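Local coordinates for protein putative glycosylhydrolase (Parabacteroides distasonis, PDB 3S5Q) that probably acts as a glycosyl hydrolase of the 3-keto-disaccharide hydrolase family, with a concanavalin A-like fold, at residues Val157-Leu161 and Ala162-Ser166. Numbering follows the deposited sequence.
With EDO (1,2-ethanediol), chain E; EDO (1,2-ethanediol), chain G.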
loop_
_atom_site.group_PDB
_atom_site.type_symbol
_atom_site.label_atom_id
_atom_site.label_comp_id
_atom_site.label_asym_id
_atom_site.label_seq_id
_atom_site.Cartn_x
_atom_site.Cartn_y
_atom_site.Cartn_z
ATOM N N VAL A 157 -8.012 -9.250 -0.670
ATOM C CA VAL A 157 -8.561 -8.588 -1.851
ATOM C C VAL A 157 -8.077 -9.282 -3.090
ATOM O O VAL A 157 -6.902 -9.617 -3.215
ATOM C CB VAL A 157 -8.219 -7.030 -1.910
ATOM C CG1 VAL A 157 -8.880 -6.314 -3.153
ATOM C CG2 VAL A 157 -8.587 -6.341 -0.646
ATOM N N SER A 158 -9.012 -9.519 -3.996
ATOM C CA SER A 158 -8.712 -9.992 -5.345
ATOM C C SER A 158 -9.651 -9.176 -6.217
ATOM O O SER A 158 -10.869 -9.162 -5.988
ATOM C CB SER A 158 -8.972 -11.482 -5.510
ATOM O OG SER A 158 -8.424 -11.955 -6.744
ATOM N N ALA A 159 -9.090 -8.454 -7.172
ATOM C CA ALA A 159 -9.874 -7.581 -8.012
ATOM C C ALA A 159 -9.349 -7.588 -9.444
ATOM O O ALA A 159 -8.129 -7.598 -9.688
ATOM C CB ALA A 159 -9.911 -6.137 -7.366
ATOM N N ASN A 160 -10.277 -7.659 -10.399
ATOM C CA ASN A 160 -9.948 -7.503 -11.814
ATOM C C ASN A 160 -10.436 -6.113 -12.262
ATOM O O ASN A 160 -11.660 -5.864 -12.311
ATOM C CB ASN A 160 -10.625 -8.612 -12.600
ATOM C CG ASN A 160 -10.485 -8.453 -14.098
ATOM O OD1 ASN A 160 -9.675 -7.651 -14.610
ATOM N ND2 ASN A 160 -11.276 -9.241 -14.824
ATOM N N LEU A 161 -9.476 -5.223 -12.542
ATOM C CA LEU A 161 -9.756 -3.808 -12.773
ATOM C C LEU A 161 -10.642 -3.615 -13.994
ATOM O O LEU A 161 -11.323 -2.608 -14.097
ATOM C CB LEU A 161 -8.470 -2.969 -12.914
ATOM C CG LEU A 161 -7.538 -2.829 -11.681
ATOM C CD1 LEU A 161 -6.340 -1.972 -12.100
ATOM C CD2 LEU A 161 -8.219 -2.265 -10.430
ATOM N N ALA A 162 -10.682 -4.618 -14.868
ATOM C CA ALA A 162 -11.563 -4.593 -16.024
ATOM C C ALA A 162 -13.047 -4.463 -15.665
ATOM O O ALA A 162 -13.811 -4.000 -16.480
ATOM C CB ALA A 162 -11.337 -5.825 -16.912
ATOM N N ASP A 163 -13.436 -4.891 -14.459
ATOM C CA ASP A 163 -14.818 -4.800 -13.978
ATOM C C ASP A 163 -15.249 -3.341 -13.681
ATOM O O ASP A 163 -16.439 -3.039 -13.656
ATOM C CB ASP A 163 -15.007 -5.644 -12.704
ATOM C CG ASP A 163 -14.774 -7.139 -12.919
ATOM O OD1 ASP A 163 -14.679 -7.596 -14.068
ATOM O OD2 ASP A 163 -14.710 -7.859 -11.909
ATOM N N TRP A 164 -14.279 -2.456 -13.434
ATOM C CA TRP A 164 -14.538 -1.062 -13.105
ATOM C C TRP A 164 -14.740 -0.209 -14.359
ATOM O O TRP A 164 -13.928 0.657 -14.678
ATOM C CB TRP A 164 -13.443 -0.518 -12.215
ATOM C CG TRP A 164 -13.721 -0.836 -10.749
ATOM C CD1 TRP A 164 -14.309 -0.016 -9.842
ATOM C CD2 TRP A 164 -13.500 -2.094 -10.071
ATOM N NE1 TRP A 164 -14.447 -0.663 -8.617
ATOM C CE2 TRP A 164 -13.967 -1.945 -8.741
ATOM C CE3 TRP A 164 -12.974 -3.333 -10.466
ATOM C CZ2 TRP A 164 -13.891 -2.994 -7.785
ATOM C CZ3 TRP A 164 -12.928 -4.369 -9.546
ATOM C CH2 TRP A 164 -13.374 -4.191 -8.214
ATOM N N THR A 165 -15.843 -0.445 -15.068
ATOM C CA THR A 165 -16.130 0.310 -16.289
ATOM C C THR A 165 -16.681 1.728 -16.019
ATOM O O THR A 165 -16.654 2.594 -16.912
ATOM C CB THR A 165 -17.090 -0.468 -17.190
ATOM O OG1 THR A 165 -18.226 -0.882 -16.441
ATOM C CG2 THR A 165 -16.379 -1.673 -17.754
ATOM N N SER A 166 -17.154 1.956 -14.796
ATOM C CA SER A 166 -17.560 3.319 -14.319
ATOM C C SER A 166 -16.487 3.991 -13.460
ATOM O O SER A 166 -15.899 3.324 -12.599
ATOM C CB SER A 166 -18.865 3.248 -13.497
ATOM O OG SER A 166 -19.213 4.512 -12.880
HETATM C C1 EDO E . -10.639 -12.238 -2.056
HETATM O O1 EDO E . -10.424 -13.636 -2.355
HETATM C C2 EDO E . -12.043 -11.709 -2.393
HETATM O O2 EDO E . -12.012 -10.295 -2.677
HETATM C C1 EDO G . -21.262 1.929 -16.780
HETATM O O1 EDO G . -20.555 0.714 -16.549
HETATM C C2 EDO G . -22.622 1.928 -16.070
HETATM O O2 EDO G . -22.803 2.943 -15.130
HETATM O O HOH W 1 -13.060 -8.170 -9.869
HETATM O O HOH W 2 -13.895 -10.296 -13.501
#
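N160 holds A162 and D163 in a 3-10 turn at the end of strand 154-160. This strand pairs with strand 146-151 in the larger antiparallel sheet of the concanavalin A-like fold. The side chain of N160 forms an Asx turn: OD1 accepts the N-H of A162 at 3.2 Å, with the donor well above the amide plane. Its CG lies anti to the backbone N (chi1 173°), which places the amide beside its own carbonyl carbon, within reach of A162 N. The methyl of A162 also rests against OD1. Two overlapping backbone bonds make the 3-10 turn itself: D163 N to N160 O at 3.0 Å, and W164 N to L161 O, also 3.0 Å.

D163 reaches back to N160 through two waters. Its CG lies beside the backbone N (chi1 -63°), where the carboxylate comes against N160 O and crosses the N160 side chain at about a right angle. The two flat groups are tilted 53° apart. One water accepts from N160 N and donates to D163 OD2 at 2.6 Å. The other accepts from N160 ND2 and donates to OD1. Both carboxylate oxygens are thus linked to N160 through water.

The buried W164 indole folds back against the end of the strand. Beyond the turn, N170 OD1 takes the indole NE1 hydrogen and the H120 ring meets the indole. W164 is also the centre of an inverse gamma turn, closed by a weak bond from T165 N to D163 O at 3.0 Å. A159 CB touches W164 CH2 obliquely at 4.1 Å. N160 O lies at the edge of the W164 ring, in plane, 3.4 Å from CZ3.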